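Local coordinates for protein gamma-glutamyltranspeptidase (Streptomyces lincolnensis, PDB 6J3A) that is probably a gamma-glutamyltranspeptidase-type enzyme of the N-terminal nucleophile superfamily, homologous to LmbA, at residues 278-282 and 503-507; 284-288 and 308-312; 296-301 and 515-520; 508-512 and 537-543; 553-557 and 575-579. All blocks are in the same frame, centred on the assembly; numbering follows the deposited sequence.

Interaction 1: residues 278-282 and 503-507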
# COMPACT_ATOMS: atom_id res chain seq x y z
N GLN A 278 16.09 -3.14 -25.35
CA GLN A 278 17.34 -3.08 -24.57
C GLN A 278 17.47 -4.23 -23.55
O GLN A 278 18.48 -4.31 -22.84
CB GLN A 278 17.48 -1.74 -23.83
CG GLN A 278 16.49 -1.50 -22.68
CD GLN A 278 16.84 -0.31 -21.79
OE1 GLN A 278 15.95 0.36 -21.27
NE2 GLN A 278 18.13 -0.05 -21.60
N GLY A 279 16.45 -5.08 -23.47
CA GLY A 279 16.36 -6.14 -22.46
C GLY A 279 17.66 -6.86 -22.14
O GLY A 279 18.07 -6.92 -20.97
N PRO A 280 18.32 -7.38 -23.18
CA PRO A 280 19.59 -8.08 -23.02
C PRO A 280 20.74 -7.32 -22.35
O PRO A 280 21.68 -7.97 -21.90
CB PRO A 280 19.94 -8.45 -24.45
CG PRO A 280 18.61 -8.69 -25.08
CD PRO A 280 17.78 -7.56 -24.54
N VAL A 281 20.66 -6.00 -22.25
CA VAL A 281 21.73 -5.22 -21.62
C VAL A 281 21.85 -5.49 -20.12
O VAL A 281 22.94 -5.34 -19.55
CB VAL A 281 21.58 -3.70 -21.92
CG1 VAL A 281 20.66 -3.00 -20.93
CG2 VAL A 281 22.95 -3.03 -21.92
N LEU A 282 20.74 -5.89 -19.49
CA LEU A 282 20.74 -6.38 -18.10
C LEU A 282 21.54 -7.68 -18.02
O LEU A 282 22.43 -7.83 -17.17
CB LEU A 282 19.30 -6.61 -17.59
CG LEU A 282 19.12 -6.76 -16.06
CD1 LEU A 282 17.73 -6.31 -15.59
CD2 LEU A 282 19.41 -8.18 -15.55
N GLY A 503 13.07 4.86 -19.15
CA GLY A 503 13.89 4.94 -20.36
C GLY A 503 15.20 4.19 -20.32
O GLY A 503 15.23 2.96 -20.22
N ASP A 504 16.30 4.94 -20.38
CA ASP A 504 17.65 4.35 -20.35
C ASP A 504 18.09 3.93 -18.95
O ASP A 504 19.12 3.26 -18.80
CB ASP A 504 18.66 5.33 -20.95
CG ASP A 504 18.44 5.54 -22.43
OD1 ASP A 504 18.22 4.56 -23.16
OD2 ASP A 504 18.46 6.71 -22.85
N GLN A 505 17.33 4.32 -17.94
CA GLN A 505 17.57 3.85 -16.58
C GLN A 505 16.90 2.50 -16.25
O GLN A 505 17.28 1.87 -15.27
CB GLN A 505 17.14 4.91 -15.56
CG GLN A 505 17.90 6.23 -15.66
CD GLN A 505 17.29 7.21 -16.67
OE1 GLN A 505 16.30 7.87 -16.39
NE2 GLN A 505 17.91 7.32 -17.84
N GLN A 506 15.93 2.06 -17.07
CA GLN A 506 15.12 0.85 -16.78
C GLN A 506 15.93 -0.38 -16.38
O GLN A 506 15.71 -0.94 -15.30
CB GLN A 506 14.25 0.47 -17.98
CG GLN A 506 13.02 1.33 -18.19
CD GLN A 506 11.90 0.62 -18.93
OE1 GLN A 506 11.16 1.24 -19.70
NE2 GLN A 506 11.75 -0.67 -18.67
N ASP A 507 16.85 -0.79 -17.25
CA ASP A 507 17.71 -1.94 -16.96
C ASP A 507 19.02 -1.59 -16.24
O ASP A 507 19.93 -2.43 -16.17
CB ASP A 507 18.03 -2.74 -18.24
CG ASP A 507 16.98 -3.79 -18.57
OD1 ASP A 507 16.27 -4.27 -17.66
OD2 ASP A 507 16.89 -4.14 -19.76

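Interaction 2: residues 284-288 and 308-312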
# COMPACT_ATOMS: atom_id res chain seq x y z
N GLN A 284 23.78 -8.76 -20.14
CA GLN A 284 25.20 -8.44 -20.40
C GLN A 284 25.91 -7.92 -19.16
O GLN A 284 27.08 -8.21 -18.93
CB GLN A 284 25.36 -7.44 -21.55
CG GLN A 284 25.22 -8.07 -22.93
CD GLN A 284 25.90 -7.30 -24.03
OE1 GLN A 284 25.27 -6.95 -25.02
NE2 GLN A 284 27.20 -7.03 -23.87
N GLN A 285 25.20 -7.14 -18.36
CA GLN A 285 25.74 -6.65 -17.09
C GLN A 285 26.04 -7.78 -16.10
O GLN A 285 27.02 -7.71 -15.36
CB GLN A 285 24.81 -5.62 -16.48
CG GLN A 285 24.87 -4.27 -17.19
CD GLN A 285 23.80 -3.32 -16.70
OE1 GLN A 285 24.00 -2.60 -15.73
NE2 GLN A 285 22.66 -3.31 -17.37
N LEU A 286 25.19 -8.81 -16.10
CA LEU A 286 25.34 -9.98 -15.24
C LEU A 286 26.50 -10.85 -15.69
O LEU A 286 27.28 -11.33 -14.87
CB LEU A 286 24.06 -10.83 -15.27
CG LEU A 286 22.83 -10.29 -14.56
CD1 LEU A 286 21.63 -11.17 -14.86
CD2 LEU A 286 23.07 -10.23 -13.06
N ALA A 287 26.58 -11.07 -17.01
CA ALA A 287 27.71 -11.77 -17.62
C ALA A 287 29.07 -11.11 -17.38
O ALA A 287 30.10 -11.78 -17.36
CB ALA A 287 27.47 -11.94 -19.10
N LEU A 288 29.07 -9.80 -17.21
CA LEU A 288 30.29 -9.04 -16.93
C LEU A 288 30.86 -9.28 -15.54
O LEU A 288 32.06 -9.11 -15.33
CB LEU A 288 30.05 -7.53 -17.11
CG LEU A 288 30.66 -6.76 -18.29
CD1 LEU A 288 31.29 -7.62 -19.37
CD2 LEU A 288 29.62 -5.84 -18.91
N GLY A 308 30.72 -1.56 -15.50
CA GLY A 308 30.12 -2.69 -16.20
C GLY A 308 28.92 -2.29 -17.03
O GLY A 308 28.78 -2.71 -18.18
N CYS A 309 28.06 -1.46 -16.45
CA CYS A 309 26.91 -0.89 -17.16
C CYS A 309 27.30 -0.08 -18.41
O CYS A 309 26.69 -0.25 -19.47
CB CYS A 309 26.08 -0.04 -16.22
SG CYS A 309 24.71 0.80 -17.04
N LYS A 310 28.31 0.78 -18.27
CA LYS A 310 28.85 1.54 -19.42
C LYS A 310 29.25 0.62 -20.57
O LYS A 310 28.87 0.85 -21.71
CB LYS A 310 30.04 2.43 -18.99
CG LYS A 310 29.61 3.82 -18.53
CD LYS A 310 30.09 4.21 -17.14
CE LYS A 310 31.21 5.21 -17.15
NZ LYS A 310 31.42 5.75 -15.77
N LEU A 311 29.99 -0.44 -20.26
CA LEU A 311 30.45 -1.38 -21.27
C LEU A 311 29.29 -2.15 -21.89
O LEU A 311 29.32 -2.43 -23.08
CB LEU A 311 31.47 -2.35 -20.67
CG LEU A 311 32.75 -1.76 -20.07
CD1 LEU A 311 33.53 -2.83 -19.33
CD2 LEU A 311 33.62 -1.10 -21.13
N ALA A 312 28.28 -2.49 -21.10
CA ALA A 312 27.11 -3.20 -21.64
C ALA A 312 26.28 -2.27 -22.52
O ALA A 312 25.75 -2.71 -23.53
CB ALA A 312 26.26 -3.79 -20.53

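Interaction 3: residues 296-301 and 515-520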
# COMPACT_ATOMS: atom_id res chain seq x y z
N TYR A 296 28.18 -5.96 -0.75
CA TYR A 296 26.94 -5.33 -1.19
C TYR A 296 26.81 -3.90 -0.62
O TYR A 296 27.07 -3.65 0.55
CB TYR A 296 25.72 -6.16 -0.78
CG TYR A 296 24.42 -5.41 -0.95
CD1 TYR A 296 23.80 -5.31 -2.20
CD2 TYR A 296 23.82 -4.78 0.14
CE1 TYR A 296 22.60 -4.62 -2.35
CE2 TYR A 296 22.63 -4.08 -0.00
CZ TYR A 296 22.02 -3.99 -1.24
OH TYR A 296 20.84 -3.28 -1.37
N GLY A 297 26.43 -2.96 -1.48
CA GLY A 297 26.24 -1.56 -1.11
C GLY A 297 27.50 -0.72 -0.90
O GLY A 297 27.40 0.46 -0.57
N SER A 298 28.67 -1.32 -1.11
CA SER A 298 29.93 -0.61 -0.89
C SER A 298 30.29 0.22 -2.11
O SER A 298 29.68 0.09 -3.17
CB SER A 298 31.04 -1.61 -0.56
OG SER A 298 31.35 -2.42 -1.67
N ALA A 299 31.27 1.10 -1.94
CA ALA A 299 31.78 1.94 -3.02
C ALA A 299 32.27 1.08 -4.20
O ALA A 299 31.83 1.27 -5.34
CB ALA A 299 32.90 2.83 -2.50
N ASP A 300 33.15 0.12 -3.90
CA ASP A 300 33.66 -0.86 -4.88
C ASP A 300 32.54 -1.59 -5.64
O ASP A 300 32.67 -1.84 -6.84
CB ASP A 300 34.58 -1.90 -4.20
CG ASP A 300 35.85 -1.29 -3.59
OD1 ASP A 300 36.22 -0.17 -3.98
OD2 ASP A 300 36.47 -1.94 -2.71
N TYR A 301 31.46 -1.93 -4.94
CA TYR A 301 30.27 -2.57 -5.54
C TYR A 301 29.57 -1.66 -6.54
O TYR A 301 29.21 -2.10 -7.62
CB TYR A 301 29.29 -2.95 -4.42
CG TYR A 301 27.93 -3.51 -4.83
CD1 TYR A 301 27.76 -4.86 -5.14
CD2 TYR A 301 26.80 -2.69 -4.84
CE1 TYR A 301 26.51 -5.37 -5.47
CE2 TYR A 301 25.54 -3.20 -5.18
CZ TYR A 301 25.41 -4.54 -5.49
OH TYR A 301 24.16 -5.03 -5.82
N LEU A 515 19.98 -7.63 -8.17
CA LEU A 515 21.15 -7.99 -7.34
C LEU A 515 20.87 -7.80 -5.84
O LEU A 515 21.22 -8.64 -5.01
CB LEU A 515 22.41 -7.22 -7.76
CG LEU A 515 23.02 -7.56 -9.13
CD1 LEU A 515 24.25 -6.71 -9.39
CD2 LEU A 515 23.38 -9.03 -9.25
N ALA A 516 20.24 -6.68 -5.50
CA ALA A 516 19.85 -6.47 -4.11
C ALA A 516 18.95 -7.60 -3.62
O ALA A 516 19.20 -8.15 -2.55
CB ALA A 516 19.19 -5.12 -3.94
N VAL A 517 17.94 -7.99 -4.41
CA VAL A 517 17.06 -9.10 -4.02
C VAL A 517 17.86 -10.38 -3.73
O VAL A 517 17.60 -11.07 -2.76
CB VAL A 517 15.99 -9.41 -5.10
CG1 VAL A 517 15.19 -10.66 -4.71
CG2 VAL A 517 15.05 -8.23 -5.30
N ALA A 518 18.82 -10.68 -4.59
CA ALA A 518 19.62 -11.90 -4.47
C ALA A 518 20.67 -11.82 -3.37
O ALA A 518 21.03 -12.85 -2.80
CB ALA A 518 20.29 -12.20 -5.79
N LEU A 519 21.15 -10.61 -3.06
CA LEU A 519 22.20 -10.40 -2.07
C LEU A 519 21.72 -10.00 -0.69
O LEU A 519 22.42 -10.25 0.28
CB LEU A 519 23.21 -9.36 -2.56
CG LEU A 519 24.01 -9.72 -3.82
CD1 LEU A 519 25.03 -8.63 -4.11
CD2 LEU A 519 24.70 -11.08 -3.71
N ARG A 520 20.54 -9.39 -0.59
CA ARG A 520 20.02 -8.96 0.72
C ARG A 520 19.44 -10.14 1.51
O ARG A 520 18.88 -11.08 0.94
CB ARG A 520 18.95 -7.87 0.56
CG ARG A 520 19.50 -6.52 0.11
CD ARG A 520 18.38 -5.55 -0.21
NE ARG A 520 17.77 -5.02 1.01
CZ ARG A 520 18.15 -3.90 1.64
NH1 ARG A 520 19.15 -3.14 1.18
NH2 ARG A 520 17.51 -3.54 2.75

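Interaction 4: residues 508-512 and 537-543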
# COMPACT_ATOMS: atom_id res chain seq x y z
N GLN A 508 19.14 -0.37 -15.73
CA GLN A 508 20.16 -0.07 -14.72
C GLN A 508 19.52 -0.29 -13.35
O GLN A 508 20.02 -1.05 -12.50
CB GLN A 508 20.65 1.38 -14.85
CG GLN A 508 21.11 1.78 -16.24
CD GLN A 508 21.81 3.13 -16.25
OE1 GLN A 508 22.78 3.34 -15.50
NE2 GLN A 508 21.32 4.06 -17.08
N TRP A 509 18.39 0.36 -13.16
CA TRP A 509 17.66 0.29 -11.91
C TRP A 509 17.26 -1.14 -11.58
O TRP A 509 17.41 -1.58 -10.45
CB TRP A 509 16.43 1.19 -11.97
CG TRP A 509 16.72 2.67 -11.91
CD1 TRP A 509 17.83 3.29 -11.36
CD2 TRP A 509 15.86 3.72 -12.35
NE1 TRP A 509 17.72 4.66 -11.48
CE2 TRP A 509 16.51 4.95 -12.07
CE3 TRP A 509 14.60 3.74 -12.97
CZ2 TRP A 509 15.94 6.18 -12.40
CZ3 TRP A 509 14.03 4.95 -13.28
CH2 TRP A 509 14.71 6.16 -13.00
N GLN A 510 16.78 -1.86 -12.59
CA GLN A 510 16.41 -3.27 -12.43
C GLN A 510 17.61 -4.14 -12.08
O GLN A 510 17.47 -5.04 -11.24
CB GLN A 510 15.74 -3.81 -13.69
CG GLN A 510 14.27 -3.49 -13.76
CD GLN A 510 13.66 -3.86 -15.10
OE1 GLN A 510 13.86 -3.17 -16.11
NE2 GLN A 510 12.91 -4.96 -15.12
N LEU A 511 18.75 -3.91 -12.72
CA LEU A 511 19.97 -4.64 -12.36
C LEU A 511 20.31 -4.43 -10.89
O LEU A 511 20.60 -5.39 -10.18
CB LEU A 511 21.18 -4.25 -13.21
CG LEU A 511 22.40 -5.09 -12.78
CD1 LEU A 511 22.52 -6.35 -13.62
CD2 LEU A 511 23.69 -4.30 -12.77
N HIS A 512 20.26 -3.18 -10.44
CA HIS A 512 20.59 -2.89 -9.04
C HIS A 512 19.59 -3.60 -8.12
O HIS A 512 19.97 -4.30 -7.17
CB HIS A 512 20.65 -1.38 -8.76
CG HIS A 512 21.40 -0.60 -9.80
ND1 HIS A 512 22.43 -1.16 -10.53
CD2 HIS A 512 21.26 0.66 -10.25
CE1 HIS A 512 22.89 -0.26 -11.38
NE2 HIS A 512 22.20 0.85 -11.23
N ASN A 537 19.20 3.96 -5.00
CA ASN A 537 19.46 3.51 -6.36
C ASN A 537 20.21 4.63 -7.09
O ASN A 537 20.34 5.75 -6.58
CB ASN A 537 18.14 3.13 -7.06
CG ASN A 537 18.30 2.02 -8.09
OD1 ASN A 537 19.34 1.88 -8.69
ND2 ASN A 537 17.26 1.23 -8.30
N TRP A 538 20.75 4.30 -8.26
CA TRP A 538 21.59 5.21 -9.05
C TRP A 538 21.53 4.83 -10.52
O TRP A 538 21.07 3.75 -10.86
CB TRP A 538 23.05 5.13 -8.57
CG TRP A 538 23.71 3.78 -8.88
CD1 TRP A 538 24.49 3.47 -9.96
CD2 TRP A 538 23.58 2.57 -8.13
NE1 TRP A 538 24.87 2.15 -9.92
CE2 TRP A 538 24.32 1.57 -8.81
CE3 TRP A 538 22.91 2.23 -6.95
CZ2 TRP A 538 24.42 0.26 -8.34
CZ3 TRP A 538 23.01 0.91 -6.47
CH2 TRP A 538 23.75 -0.05 -7.17
N HIS A 539 22.03 5.71 -11.38
CA HIS A 539 22.19 5.42 -12.81
C HIS A 539 23.33 6.24 -13.38
O HIS A 539 23.72 7.23 -12.77
CB HIS A 539 20.91 5.75 -13.59
CG HIS A 539 20.65 7.21 -13.76
ND1 HIS A 539 20.83 7.88 -14.95
CD2 HIS A 539 20.19 8.14 -12.88
CE1 HIS A 539 20.50 9.15 -14.79
NE2 HIS A 539 20.11 9.33 -13.55
N ASN A 540 23.83 5.83 -14.54
CA ASN A 540 24.75 6.67 -15.33
C ASN A 540 24.11 7.11 -16.64
O ASN A 540 23.11 6.53 -17.08
CB ASN A 540 26.09 5.95 -15.56
CG ASN A 540 26.04 4.93 -16.69
OD1 ASN A 540 26.11 5.29 -17.86
ND2 ASN A 540 25.97 3.66 -16.34
N ASP A 541 24.71 8.14 -17.26
CA ASP A 541 24.26 8.65 -18.57
C ASP A 541 25.42 8.73 -19.57
O ASP A 541 25.40 9.54 -20.50
CB ASP A 541 23.62 10.04 -18.43
CG ASP A 541 22.26 10.02 -17.79
OD1 ASP A 541 21.37 9.23 -18.21
OD2 ASP A 541 22.06 10.83 -16.87
N SER A 542 26.42 7.86 -19.40
CA SER A 542 27.61 7.87 -20.26
C SER A 542 27.45 6.94 -21.46
O SER A 542 28.16 5.96 -21.63
CB SER A 542 28.86 7.53 -19.44
OG SER A 542 30.02 7.79 -20.19
N PHE A 543 26.50 7.30 -22.32
CA PHE A 543 26.16 6.58 -23.55
C PHE A 543 25.10 7.43 -24.27
O PHE A 543 24.44 8.25 -23.62
CB PHE A 543 25.58 5.20 -23.22
CG PHE A 543 24.45 5.25 -22.25
CD1 PHE A 543 23.16 5.60 -22.67
CD2 PHE A 543 24.66 4.98 -20.90
CE1 PHE A 543 22.12 5.69 -21.77
CE2 PHE A 543 23.62 5.05 -20.00
CZ PHE A 543 22.34 5.40 -20.43
O HOH W 1 24.95 3.11 -13.89

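Interaction 5: residues 553-557 and 575-579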
# COMPACT_ATOMS: atom_id res chain seq x y z
N ARG A 553 26.26 12.05 -21.82
CA ARG A 553 26.96 12.83 -20.80
C ARG A 553 28.15 12.02 -20.29
O ARG A 553 27.97 11.14 -19.44
CB ARG A 553 26.02 13.21 -19.66
CG ARG A 553 24.84 14.08 -20.11
CD ARG A 553 23.62 13.93 -19.21
NE ARG A 553 23.53 14.95 -18.14
CZ ARG A 553 23.17 14.73 -16.86
NH1 ARG A 553 22.88 13.51 -16.40
NH2 ARG A 553 23.13 15.75 -16.00
N PRO A 554 29.36 12.28 -20.83
CA PRO A 554 30.52 11.46 -20.50
C PRO A 554 30.85 11.43 -19.01
O PRO A 554 30.88 12.48 -18.37
CB PRO A 554 31.66 12.12 -21.28
CG PRO A 554 31.00 12.78 -22.43
CD PRO A 554 29.68 13.25 -21.90
N GLY A 555 31.07 10.22 -18.49
CA GLY A 555 31.41 10.00 -17.08
C GLY A 555 30.38 10.40 -16.04
O GLY A 555 30.71 10.50 -14.85
N SER A 556 29.13 10.60 -16.46
CA SER A 556 28.09 11.17 -15.59
C SER A 556 27.30 10.09 -14.88
O SER A 556 26.71 9.23 -15.52
CB SER A 556 27.13 12.03 -16.39
OG SER A 556 26.23 12.70 -15.52
N VAL A 557 27.27 10.18 -13.55
CA VAL A 557 26.52 9.24 -12.72
C VAL A 557 25.67 9.97 -11.67
O VAL A 557 26.11 10.95 -11.06
CB VAL A 557 27.46 8.20 -12.09
CG1 VAL A 557 28.32 8.81 -10.99
CG2 VAL A 557 26.67 7.01 -11.57
N GLY A 575 37.18 9.49 -10.47
CA GLY A 575 36.99 10.21 -11.73
C GLY A 575 35.58 10.26 -12.27
O GLY A 575 35.37 10.66 -13.41
N HIS A 576 34.60 9.84 -11.46
CA HIS A 576 33.20 9.99 -11.84
C HIS A 576 32.78 11.45 -11.75
O HIS A 576 33.21 12.16 -10.84
CB HIS A 576 32.30 9.17 -10.92
CG HIS A 576 32.48 7.69 -11.05
ND1 HIS A 576 31.74 6.93 -11.92
CD2 HIS A 576 33.32 6.84 -10.41
CE1 HIS A 576 32.11 5.67 -11.82
NE2 HIS A 576 33.07 5.58 -10.92
N GLU A 577 31.95 11.88 -12.69
CA GLU A 577 31.24 13.15 -12.59
C GLU A 577 29.87 12.89 -11.92
O GLU A 577 28.89 12.53 -12.57
CB GLU A 577 31.09 13.81 -13.96
CG GLU A 577 32.43 14.17 -14.61
CD GLU A 577 33.28 15.15 -13.80
OE1 GLU A 577 34.53 15.04 -13.85
OE2 GLU A 577 32.71 16.03 -13.12
N VAL A 578 29.85 13.06 -10.60
CA VAL A 578 28.72 12.68 -9.76
C VAL A 578 27.73 13.82 -9.55
O VAL A 578 28.08 14.85 -8.98
CB VAL A 578 29.21 12.20 -8.38
CG1 VAL A 578 28.04 11.86 -7.45
CG2 VAL A 578 30.12 11.00 -8.53
N THR A 579 26.49 13.60 -9.98
CA THR A 579 25.38 14.48 -9.64
C THR A 579 24.59 13.83 -8.48
O THR A 579 24.19 12.67 -8.57
CB THR A 579 24.46 14.73 -10.86
OG1 THR A 579 25.25 15.07 -12.01
CG2 THR A 579 23.52 15.87 -10.59
O HOH W 2 30.63 7.93 -14.04

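Interaction 1: residues 278-282 and 503-507
Asp507 pushes its carboxylate against Gly279, Val281 and Leu282, where the N-terminal parts of helices 280-288 and 506-519 meet inside the N-terminal nucleophile fold. Val281 CG1 rests on Asp507 CB at 3.8 Å, while Leu282 lies across the carboxylate at about a right angle. Leu282 has its CG anti to the backbone N (chi1 -164°), a setting that swings the isobutyl group over to the OD1 side. Gln278 CG runs past Asp507 OD2 at 4.0 Å.

The polar contacts largely look elsewhere. Gly279 O and Asp507 OD2 are 3.3 Å apart, but both are acceptors and no bond joins them. Instead Thr484 OG1 hydrogen-bonds OD2 and Lys272 forms a salt bridge with OD1, tying the helix start to strand 268-272. Replacing Asp507 with an alanine would probably leave Lys272 without its counter-charge and Thr484 without its partner, and open a gap beside Leu282. Asp504, farther back, is held in the same manner by Arg316 and Ser546.

Backbone bonds shape the first turn of helix 280-288: Val281 N reaches Gln278 O at 2.8 Å, and Leu282 N reaches Gly279 O at 3.2 Å. The closest approach to the carboxylate from Leu282 is that of its CD1, 3.3 Å from Asp507 OD1.

Interaction 2: residues 284-288 and 308-312
Gln285 reaches along the flank of helix 299-319 and touches Cys309 and Ala312 on the way. From CB, its CG stands anti to the carbonyl carbon (chi1 -74°), and the chain then runs on extended. CG sits 3.6 Å from Ala312 CB and also lies close to Cys309 CA. One atom farther out, CD passes 4.0 Å from that same Cys309 CA. At the amide the two ends part company: OE1 packs on Cys309 CB at 3.3 Å, whereas NE2 turns back to hydrogen-bond Val281 O in its own helix and Asp507 O on helix 506-519. A buried amide nitrogen thus has two carbonyls to donate to.

Beside it, Gln284 CB meets Ala312 CB at 3.9 Å, and the Gln284 amide goes on to Tyr320 and Asp315. Leu288 closes the other end: its CD2 lies 3.3 Å from Gly308 O and packs on Leu311 CB and Ala312 CB, 4.3 Å from each.

The two segments cross steeply, their axes 9.0 Å apart at 128°. This is consecutive-helix packing over small residues, consistent with a helical layer of the alpha-beta-beta-alpha sandwich of N-terminal nucleophile hydrolases.

Interaction 3: residues 296-301 and 515-520
Tyr296 and Tyr301 each carry CG anti to the backbone N (chi1 168° and 174°), which sends both rings out toward Leu515, Ala516, Leu519 and Arg520. Arg520 answers with a bend at chi3 that turns its guanidinium back to the Tyr296 hydroxyl. There NH1 donates to Tyr296 OH over 3.1 Å, nearly straight at 161°, with the oxygen lying in the guanidinium plane at its edge. Ring and guanidinium stand almost perpendicular, and Arg520 CD packs against the same hydroxyl at 3.5 Å. The other side of the guanidinium group is also occupied, since NE makes a salt bridge with Asp528.

The contact joins the start of helix 299-319 to the end of helix 506-519. Ser298 is the N-cap of the former, its OG taking a weak bond from Tyr301 N; Arg520 is the first residue to leave helical geometry after the latter.

Leu519 and Ala516 supply the apolar packing. Leu519 CD1 touches both rings, at 3.8 Å from Tyr301 CE1 and 4.0 Å from Tyr296 CD1, and Ala516 CB sits 3.8 Å from Tyr296 CE1. Separately, the Tyr301 side chain reaches deeper into the protein, where its OH meets Leu515 CB at 3.4 Å.

Interaction 4: residues 508-512 and 537-543
His512 lies flat on the indole of Trp538, and this stack is the tight half of the contact. The imidazole and the six-membered ring of Trp538 are 3.7 Å apart between centroids, with planes only 13° from parallel. Trp538 leaves the strand pointing away from the helix; with CG between backbone N and carbonyl carbon (chi1 68°) the indole folds back over the histidine. The opposite face of the imidazole is backed by Gln508 C. With an alanine in place of Trp538, the His512 ring would probably lose the surface that holds it flat and be freer to turn.

Gln508 holds the backbone of Asn540 by two bonds. Its OE1 accepts from Asn540 N at 2.9 Å, its NE2 donates to Asn540 O at 3.1 Å, and NE2 also serves Asp504 O. Water 1 donates to Gln508 OE1 at 2.7 Å and accepts from Asn540 ND2.

Toward His539, which is partly exposed, the fit is looser: Trp509 NE1 stays 4.0 Å from His539 CB and hydrogen-bonds Glu586 instead. Beyond it, an Asx turn from Asn540 OD1 to Ser542 N bends the chain. Strand 538-540 crosses segment 508-512 of helix 506-519 with axes 8.2 Å apart, pairs with strand 556-560, and has helix 299-319 alongside, Val306 touching Trp538 and Cys309 touching Asn540.

Interaction 5: residues 553-557 and 575-579
Gly555, Val557, Glu577 and Thr579 pair their backbones as two parallel strands, 556-560 and 577-581, linked through helix 565-573 in a beta-alpha-beta unit. Three bonds make the ladder. Glu577 N donates to Gly555 O at 2.8 Å, Val557 N to Glu577 O at 3.0 Å, and Thr579 N to Val557 O at 2.9 Å, the last running close to the line of the carbonyl. Glu577 O also faces the CA-H of Ser556, and Val557 O that of Val578.

Gly555 O has a second, weak donor in water 2, which lies 2.6 Å from His576 ND1 and so links the turn to that imidazole. The other ring nitrogen, NE2, is hydrogen-bonded to His303, leaving both nitrogens of this buried histidine with partners. Ser556 N bonds to Arg553 O, closing a type II turn in which Gly555 takes positive phi; Gly555 N goes to Ser542 OG. Strand 538-540 lies on the far side of strand 556-560, and the Arg553 guanidinium meets Asp541 there in a salt bridge. Gly575 ends helix 565-573 in a Schellman motif.

Ser556 and Glu577 share one face of the sheet. Val557 and Val578 are neighbours on the other, with CG1 of Val557 3.8 Å from CG2 of Val578.

Helix 506-519 runs through interactions 1, 3 and 4; helix 280-288 is common to interactions 1 and 2, and helix 299-319 to interactions 2 and 3. Interactions 1, 2 and 4 are buried and lie within about 11 Å of one another, centre to centre; Gln285 NE2 bonding to Asp507 O ties 1 to 2, and Cys309 of interaction 2 packs on Gln508 and Asn540 of interaction 4. Their chemistry ranges from carboxylate and apolar packing to an aromatic stack with amide-backbone bonds. Interactions 3 and 5 are only partly buried: one mixes tyrosine packing with an arginine bond, the other is a backbone ladder, joined to interaction 4 through the shared sheet and the Asp541-Arg553 salt bridge.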